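Local coordinates for protein agmatine N-acetyltransferase (Drosophila melanogaster, PDB 7CIW) that acetylates agmatine with acetyl-CoA as donor, and probably also acylates arylalkylamines such as dopamine and serotonin, at residues I9-V14 with T61-L66; G17-L22 with F52-V57; A73-G78 with H129-D134. The protein carries 1 engineered substitution. All blocks are in the same frame, centred on the assembly; numbering follows the deposited sequence.

Contact 1. Residues I9-V14 with T61-L66; sequences IVVRQV and TCFVAL
V10 and R12 exchange backbone hydrogen bonds with L66 and V64, and V14 N adds one to C62 O. V10 and L66 form one hydrogen-bonded pair; its L66 N to V10 O bond is 2.7 Å. R12 and V64 form the next, and V64 N reaches R12 O at 2.8 Å. V14 N closes the series on C62 O at 2.9 Å. A water joins the ends here: it accepts from C62 N at 3.1 Å and can donate to V14 O. CA-H...O contacts fill the gaps, such as V11 CA with V64 O.

The two strands run antiparallel, at 149° between their directions. They lie toward the edge of the mixed sheet of the GNAT fold that the N-terminal strands form, with strand 2-4 beyond 10-13 and strand 70-80 beyond 62-67.

Apolar packing differs on the two faces. On the face of V11 and F63, I9 CG2 meets A65 CB at 3.6 Å, and V11 CG1 lies by F63 CB. Helix 142-156 covers this face through L142, L146 and T149. On the other face, V14 CG2 touches V64 CG1 at 3.6 Å, the side chains at about a right angle. R12 CG, set opposite its carbonyl carbon (chi1 -53°), lies 3.6 Å from L66 CD1. Bends at chi2 and chi3 fold the chain, and NH1 also comes near that methyl.

The F63 ring has R12 O at its edge, near its plane. Its CD1 approaches Q13 CA at 3.8 Å, and CE1 lies by Q13 CB. An alanine at F63 is likely to open a gap beside Q13 and under T149 of helix 142-156. The Q13 amide turns to G60 O instead, through NE2.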
# COMPACT_ATOMS: atom_id res chain seq x y z
N ILE A 9 -2.70 20.16 10.60
CA ILE A 9 -2.86 19.03 9.70
C ILE A 9 -4.26 18.46 9.88
O ILE A 9 -4.69 18.20 11.00
CB ILE A 9 -1.78 17.96 9.92
CG1 ILE A 9 -0.40 18.56 9.68
CG2 ILE A 9 -2.01 16.80 8.97
CD1 ILE A 9 0.73 17.66 10.09
N VAL A 10 -4.95 18.28 8.76
CA VAL A 10 -6.31 17.76 8.73
C VAL A 10 -6.30 16.53 7.83
O VAL A 10 -5.67 16.55 6.77
CB VAL A 10 -7.32 18.79 8.19
CG1 VAL A 10 -8.75 18.28 8.35
CG2 VAL A 10 -7.12 20.13 8.85
N VAL A 11 -7.00 15.48 8.24
CA VAL A 11 -7.16 14.30 7.41
C VAL A 11 -8.48 14.41 6.65
O VAL A 11 -9.52 14.73 7.24
CB VAL A 11 -7.09 13.01 8.25
CG1 VAL A 11 -7.52 11.81 7.43
CG2 VAL A 11 -5.69 12.82 8.77
N ARG A 12 -8.43 14.18 5.34
CA ARG A 12 -9.61 14.25 4.49
C ARG A 12 -9.68 13.02 3.60
O ARG A 12 -8.66 12.39 3.29
CB ARG A 12 -9.61 15.50 3.59
CG ARG A 12 -9.40 16.81 4.31
CD ARG A 12 -10.70 17.30 4.92
NE ARG A 12 -11.75 17.53 3.92
CZ ARG A 12 -11.83 18.61 3.15
NH1 ARG A 12 -10.93 19.58 3.26
NH2 ARG A 12 -12.82 18.73 2.27
N GLN A 13 -10.89 12.70 3.17
CA GLN A 13 -11.08 11.66 2.17
C GLN A 13 -10.77 12.22 0.79
O GLN A 13 -11.16 13.34 0.46
CB GLN A 13 -12.51 11.14 2.23
CG GLN A 13 -12.83 9.98 1.33
CD GLN A 13 -14.30 9.61 1.41
OE1 GLN A 13 -15.15 10.32 0.89
NE2 GLN A 13 -14.60 8.52 2.11
N VAL A 14 -10.05 11.43 -0.01
CA VAL A 14 -9.80 11.82 -1.40
C VAL A 14 -11.10 11.69 -2.19
O VAL A 14 -11.73 10.63 -2.21
CB VAL A 14 -8.70 10.95 -2.01
CG1 VAL A 14 -8.43 11.38 -3.46
CG2 VAL A 14 -7.43 11.04 -1.18
N THR A 61 -11.95 4.96 0.42
CA THR A 61 -11.00 4.34 1.34
C THR A 61 -9.60 4.92 1.16
O THR A 61 -8.61 4.31 1.59
CB THR A 61 -10.98 2.83 1.11
OG1 THR A 61 -10.93 2.57 -0.30
CG2 THR A 61 -12.23 2.20 1.68
N CYS A 62 -9.51 6.09 0.55
CA CYS A 62 -8.25 6.78 0.31
C CYS A 62 -8.28 8.10 1.05
O CYS A 62 -9.28 8.83 0.97
CB CYS A 62 -8.05 7.01 -1.19
SG CYS A 62 -7.83 5.48 -2.10
N PHE A 63 -7.23 8.40 1.82
CA PHE A 63 -7.21 9.57 2.69
C PHE A 63 -5.90 10.33 2.55
O PHE A 63 -4.86 9.75 2.26
CB PHE A 63 -7.43 9.17 4.16
CG PHE A 63 -8.72 8.45 4.40
CD1 PHE A 63 -9.87 9.16 4.69
CD2 PHE A 63 -8.78 7.08 4.30
CE1 PHE A 63 -11.08 8.49 4.89
CE2 PHE A 63 -9.98 6.41 4.51
CZ PHE A 63 -11.12 7.12 4.80
N VAL A 64 -5.98 11.65 2.75
CA VAL A 64 -4.79 12.49 2.74
C VAL A 64 -4.75 13.35 3.99
O VAL A 64 -5.79 13.70 4.57
CB VAL A 64 -4.72 13.38 1.48
CG1 VAL A 64 -4.48 12.52 0.25
CG2 VAL A 64 -5.99 14.22 1.33
N ALA A 65 -3.54 13.71 4.40
CA ALA A 65 -3.32 14.74 5.41
C ALA A 65 -2.95 16.04 4.70
O ALA A 65 -2.08 16.05 3.82
CB ALA A 65 -2.21 14.33 6.38
N LEU A 66 -3.64 17.12 5.06
CA LEU A 66 -3.53 18.42 4.43
C LEU A 66 -2.93 19.42 5.40
O LEU A 66 -3.27 19.43 6.58
CB LEU A 66 -4.90 18.95 4.00
CG LEU A 66 -5.69 18.29 2.89
CD1 LEU A 66 -7.03 19.02 2.70
CD2 LEU A 66 -4.87 18.32 1.62
O HOH W 1 -11.22 7.69 -1.47

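Contact 2. Residues G17-L22 with F52-V57; sequences GETEQL and FLLSNV
T19 has chi1 at 58°, which sets CG2 opposite the carbonyl carbon and sends it to V57. L54 meets it with CG opposite its own carbonyl carbon (chi1 -67°) and the chain extended beyond, so that both methyls come up to T19 CB. The contact joins the first turn of helix 19-30 to the C-terminal end of helix 47-54, two helices that pack on one face of the central sheet of this GNAT fold. The chain leaves helix 47-54 through a type I turn from L54 to V57. E18 occupies the N-cap position of helix 19-30.

The contact is small and apolar, and no hydrogen bond crosses it. T19 CB lies 3.9 Å from L54 CD2. T19 CG2 lies 4.0 Å from V57 CG2, the two side chains slanting across each other. L22 adds its CD2 from one helical turn further on. That methyl meets L54 CD2 at 3.8 Å and V57 CG2 at 4.1 Å. L22 runs past both partners in the opposite direction, and its CD2 methyl touches both.

L22 and V57 are buried. Below them lie V14, and V64 and C62 of strand 62-67; L22 also rests on A74 of strand 70-80. T19 and L54 are partly exposed.

V57 N to L54 O, 3.0 Å, closes the turn. Just before it, S55 OG donates to F52 O at 2.6 Å. L53 O takes two donors from the same face of its plane: N56 N, and N56 ND2 at 3.1 Å.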
# COMPACT_ATOMS: atom_id res chain seq x y z
N GLY A 17 -12.41 13.19 -8.37
CA GLY A 17 -12.32 14.53 -8.92
C GLY A 17 -11.39 15.40 -8.11
O GLY A 17 -11.70 16.56 -7.80
N GLU A 18 -10.24 14.84 -7.76
CA GLU A 18 -9.23 15.47 -6.92
C GLU A 18 -8.04 14.52 -6.91
O GLU A 18 -7.10 14.65 -6.12
CB GLU A 18 -9.79 15.74 -5.51
CG GLU A 18 -8.83 16.40 -4.53
CD GLU A 18 -8.78 15.64 -3.22
OE1 GLU A 18 -7.66 15.45 -2.67
OE2 GLU A 18 -9.86 15.24 -2.74
N THR A 19 -8.08 13.56 -7.83
CA THR A 19 -7.04 12.55 -7.89
C THR A 19 -5.71 13.11 -8.37
O THR A 19 -4.67 12.49 -8.13
CB THR A 19 -7.47 11.39 -8.78
OG1 THR A 19 -7.77 11.87 -10.09
CG2 THR A 19 -8.71 10.70 -8.20
N GLU A 20 -5.70 14.25 -9.07
CA GLU A 20 -4.43 14.73 -9.60
C GLU A 20 -3.49 15.16 -8.48
O GLU A 20 -2.30 14.83 -8.51
CB GLU A 20 -4.63 15.87 -10.58
CG GLU A 20 -3.32 16.28 -11.23
CD GLU A 20 -3.48 17.42 -12.20
OE1 GLU A 20 -3.62 17.16 -13.41
OE2 GLU A 20 -3.45 18.59 -11.75
N GLN A 21 -4.01 15.89 -7.50
CA GLN A 21 -3.18 16.30 -6.38
C GLN A 21 -2.64 15.09 -5.63
O GLN A 21 -1.48 15.08 -5.22
CB GLN A 21 -3.97 17.20 -5.43
CG GLN A 21 -4.19 18.63 -5.94
CD GLN A 21 -2.97 19.19 -6.64
OE1 GLN A 21 -1.86 19.16 -6.10
NE2 GLN A 21 -3.16 19.71 -7.85
N LEU A 22 -3.47 14.06 -5.46
CA LEU A 22 -3.02 12.85 -4.78
C LEU A 22 -1.88 12.20 -5.55
O LEU A 22 -0.87 11.80 -4.97
CB LEU A 22 -4.18 11.86 -4.64
CG LEU A 22 -3.81 10.43 -4.23
CD1 LEU A 22 -3.17 10.41 -2.84
CD2 LEU A 22 -5.04 9.51 -4.26
N PHE A 52 -3.97 1.96 -11.16
CA PHE A 52 -4.50 1.04 -10.16
C PHE A 52 -4.66 1.72 -8.81
O PHE A 52 -5.69 1.55 -8.14
CB PHE A 52 -3.61 -0.18 -10.00
CG PHE A 52 -3.96 -0.98 -8.78
CD1 PHE A 52 -5.20 -1.60 -8.70
CD2 PHE A 52 -3.12 -1.03 -7.69
CE1 PHE A 52 -5.57 -2.31 -7.57
CE2 PHE A 52 -3.49 -1.75 -6.55
CZ PHE A 52 -4.72 -2.38 -6.50
N LEU A 53 -3.65 2.47 -8.38
CA LEU A 53 -3.79 3.18 -7.11
C LEU A 53 -5.03 4.07 -7.15
O LEU A 53 -5.85 4.05 -6.22
CB LEU A 53 -2.53 4.01 -6.81
CG LEU A 53 -1.33 3.19 -6.33
CD1 LEU A 53 -0.28 4.10 -5.72
CD2 LEU A 53 -1.77 2.12 -5.33
N LEU A 54 -5.20 4.83 -8.23
CA LEU A 54 -6.32 5.75 -8.30
C LEU A 54 -7.65 5.03 -8.44
O LEU A 54 -8.69 5.60 -8.10
CB LEU A 54 -6.11 6.73 -9.46
CG LEU A 54 -4.94 7.69 -9.26
CD1 LEU A 54 -4.85 8.66 -10.46
CD2 LEU A 54 -5.05 8.46 -7.92
N SER A 55 -7.64 3.77 -8.90
CA SER A 55 -8.88 3.01 -8.99
C SER A 55 -9.50 2.73 -7.63
O SER A 55 -10.64 2.28 -7.56
CB SER A 55 -8.64 1.69 -9.73
OG SER A 55 -7.98 0.74 -8.92
N ASN A 56 -8.77 3.00 -6.54
CA ASN A 56 -9.32 2.81 -5.21
C ASN A 56 -10.04 4.03 -4.69
O ASN A 56 -10.77 3.92 -3.69
CB ASN A 56 -8.20 2.42 -4.24
CG ASN A 56 -7.59 1.11 -4.57
OD1 ASN A 56 -8.19 0.06 -4.33
ND2 ASN A 56 -6.41 1.14 -5.17
N VAL A 57 -9.87 5.19 -5.33
CA VAL A 57 -10.52 6.41 -4.84
C VAL A 57 -12.03 6.28 -4.77
O VAL A 57 -12.62 6.73 -3.78
CB VAL A 57 -10.04 7.62 -5.66
CG1 VAL A 57 -10.84 8.87 -5.28
CG2 VAL A 57 -8.55 7.84 -5.42

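Contact 3. Residues A73-G78 with H129-D134; sequences AAVVAG and HALGVD. With G0R (N-(4-carbamimidamidobutyl)ethanamide), chain C; COA (coenzyme A), chain B.
V76 O accepts two backbone donors of the facing strand. H129 N comes at 2.7 Å, with a bent N-H...O angle of 136°. A130 N comes at 3.1 Å, in the carbonyl plane and on a lone pair. Two residues thus face one, which is a classic beta bulge. V76 N returns a bond to A130 O at 2.8 Å. Further along, A74 and G132 satisfy each other: A74 N binds G132 O at 2.9 Å, and G132 N binds A74 O at 3.0 Å.

The strands run antiparallel in the core of the GNAT sheet. A bulge in the strand that carries the cofactor is a hallmark of this fold. Strand 125-133 turns its other backbone edge to the ligands. L131 O accepts from N4P of coenzyme A at 2.7 Å, and V133 N donates to its O9P at 2.9 Å, so the pantetheine arm is gripped much like an added strand. L131 N makes a weak bond of 3.3 Å to O3, the acetyl oxygen of the bound acetylagmatine. This is consistent with a backbone amide that steadies the acetyl carbonyl during transfer.

Apolar groups fill the face of V75 and L131. The L131 and V75 side chains cross at a slant, with L131 CD1 against V75 CB. V133 CG2, opposite its carbonyl carbon, lies between A73 CB and CDP of the cofactor. On the other face, V76 CB meets A130 CB, with L53 of helix 47-54 above them. The H129 ring stands edge-to-face with that of F52.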
# COMPACT_ATOMS: atom_id res chain seq x y z
N ALA A 73 0.70 13.74 3.37
CA ALA A 73 0.71 12.31 3.61
C ALA A 73 -0.52 11.72 2.93
O ALA A 73 -1.51 12.41 2.72
CB ALA A 73 0.72 11.98 5.10
N ALA A 74 -0.44 10.44 2.58
CA ALA A 74 -1.57 9.82 1.89
C ALA A 74 -1.58 8.32 2.15
O ALA A 74 -0.53 7.70 2.32
CB ALA A 74 -1.51 10.06 0.38
N VAL A 75 -2.79 7.75 2.15
CA VAL A 75 -2.97 6.30 2.21
C VAL A 75 -4.00 5.90 1.16
O VAL A 75 -5.00 6.59 0.95
CB VAL A 75 -3.36 5.85 3.64
CG1 VAL A 75 -4.72 6.44 4.07
CG2 VAL A 75 -3.32 4.31 3.77
N VAL A 76 -3.72 4.81 0.46
CA VAL A 76 -4.61 4.27 -0.56
C VAL A 76 -4.96 2.86 -0.14
O VAL A 76 -4.06 2.05 0.10
CB VAL A 76 -3.95 4.29 -1.95
CG1 VAL A 76 -4.82 3.55 -2.96
CG2 VAL A 76 -3.70 5.71 -2.40
N ALA A 77 -6.25 2.57 -0.02
CA ALA A 77 -6.69 1.25 0.41
C ALA A 77 -7.89 0.84 -0.44
O ALA A 77 -8.59 1.68 -1.01
CB ALA A 77 -7.05 1.23 1.90
N GLY A 78 -8.11 -0.47 -0.53
CA GLY A 78 -9.27 -0.98 -1.22
C GLY A 78 -9.62 -2.39 -0.81
O GLY A 78 -8.83 -3.09 -0.18
N HIS A 129 -2.90 -0.37 -0.04
CA HIS A 129 -2.06 -0.45 -1.22
C HIS A 129 -0.91 0.55 -1.23
O HIS A 129 0.10 0.29 -1.91
CB HIS A 129 -2.91 -0.25 -2.49
CG HIS A 129 -3.88 -1.35 -2.73
ND1 HIS A 129 -3.48 -2.62 -3.10
CD2 HIS A 129 -5.23 -1.39 -2.65
CE1 HIS A 129 -4.55 -3.39 -3.24
NE2 HIS A 129 -5.62 -2.67 -2.96
N ALA A 130 -1.02 1.66 -0.52
CA ALA A 130 0.06 2.64 -0.53
C ALA A 130 -0.03 3.52 0.71
O ALA A 130 -1.13 3.85 1.15
CB ALA A 130 0.00 3.51 -1.79
N LEU A 131 1.12 3.85 1.28
CA LEU A 131 1.23 4.75 2.43
C LEU A 131 2.49 5.57 2.26
O LEU A 131 3.57 4.99 2.13
CB LEU A 131 1.28 3.95 3.73
CG LEU A 131 1.34 4.81 4.99
CD1 LEU A 131 0.02 5.50 5.22
CD2 LEU A 131 1.73 3.94 6.18
N GLY A 132 2.37 6.90 2.28
CA GLY A 132 3.54 7.76 2.15
C GLY A 132 3.37 9.03 2.94
O GLY A 132 2.25 9.54 3.10
N VAL A 133 4.49 9.55 3.46
CA VAL A 133 4.53 10.78 4.24
C VAL A 133 5.66 11.65 3.68
O VAL A 133 6.74 11.14 3.40
CB VAL A 133 4.77 10.51 5.74
CG1 VAL A 133 4.91 11.81 6.50
CG2 VAL A 133 3.61 9.71 6.33
N ASP A 134 5.37 12.94 3.49
CA ASP A 134 6.39 13.92 3.10
C ASP A 134 7.58 13.82 4.05
O ASP A 134 7.39 13.81 5.28
CB ASP A 134 5.77 15.32 3.16
CG ASP A 134 6.67 16.43 2.62
OD1 ASP A 134 7.87 16.49 2.94
OD2 ASP A 134 6.15 17.29 1.88
C10 G0R C . 2.99 0.10 -6.39
N12 G0R C . 4.28 0.47 -6.96
C1 G0R C . 1.51 0.23 1.97
C2 G0R C . 2.46 0.20 0.79
C5 G0R C . 3.74 -1.15 -0.93
C6 G0R C . 2.98 -1.44 -2.22
C7 G0R C . 3.91 -1.73 -3.40
C8 G0R C . 4.08 -0.60 -4.42
N4 G0R C . 2.83 -1.07 0.21
N9 G0R C . 2.90 -0.39 -5.23
N11 G0R C . 1.78 0.30 -7.15
O3 G0R C . 2.88 1.21 0.33
N1A COA B . 13.68 6.90 6.28
C2A COA B . 14.40 7.07 7.43
N3A COA B . 13.76 7.14 8.65
C4A COA B . 12.42 7.04 8.72
C5A COA B . 11.72 6.88 7.59
C6A COA B . 12.37 6.81 6.37
N6A COA B . 12.03 6.64 4.89
N7A COA B . 10.40 6.81 7.89
C8A COA B . 10.27 6.93 9.22
N9A COA B . 11.51 7.06 9.72
C1B COA B . 12.00 7.26 10.95
C2B COA B . 11.39 8.59 11.46
O2B COA B . 12.14 9.77 10.98
C3B COA B . 11.33 8.46 12.80
O3B COA B . 12.62 8.58 13.48
P3B COA B . 13.21 10.00 14.11
O7A COA B . 12.06 10.89 14.56
O8A COA B . 14.20 9.69 15.23
O9A COA B . 13.95 10.66 12.96
C4B COA B . 10.96 6.89 13.03
O4B COA B . 11.40 6.23 11.97
C5B COA B . 9.48 6.69 13.26
O5B COA B . 8.78 7.50 12.32
P1A COA B . 7.19 7.18 11.92
O1A COA B . 6.72 5.79 12.35
O2A COA B . 6.30 8.30 12.46
O3A COA B . 7.19 7.20 10.28
P2A COA B . 6.17 8.02 9.29
O4A COA B . 6.41 9.49 9.41
O5A COA B . 4.74 7.61 9.59
O6A COA B . 6.68 7.48 7.83
CBP COA B . 6.50 5.98 6.07
CCP COA B . 6.63 6.11 7.56
CDP COA B . 5.06 6.48 5.67
CEP COA B . 6.67 4.51 5.65
CAP COA B . 7.60 6.81 5.42
OAP COA B . 8.84 6.21 5.72
C9P COA B . 7.49 6.92 3.89
O9P COA B . 6.72 7.65 3.35
N8P COA B . 8.40 6.13 3.08
C7P COA B . 8.41 6.22 1.61
C6P COA B . 7.23 5.43 0.89
C5P COA B . 7.22 4.05 1.49
O5P COA B . 8.19 3.34 1.51
N4P COA B . 5.91 3.61 2.05
C3P COA B . 5.69 2.34 2.72
C2P COA B . 5.81 1.13 1.78
S1P COA B . 5.25 -0.21 2.87

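Overall arrangement
Contacts 1 and 3 belong to one mixed sheet. Their strands stand side by side in the order 10-13, 62-67, 70-80 and 125-133, and their centres are about 10 Å apart. Neighbouring strands 62-67 and 70-80 join them, through backbone bonds such as V75 N to F63 O. Contact 2 lies on one face of this sheet, its centre about 12 Å from that of contact 1 and about 11 Å from that of contact 3. Along the chain it is nested inside the loop closed by contact 1, and contact 3 follows both. Contact 3, nearest the centre of the chain, carries part of the sites for coenzyme A and acetylagmatine; contacts 1 and 2 build the N-terminal flank beside them.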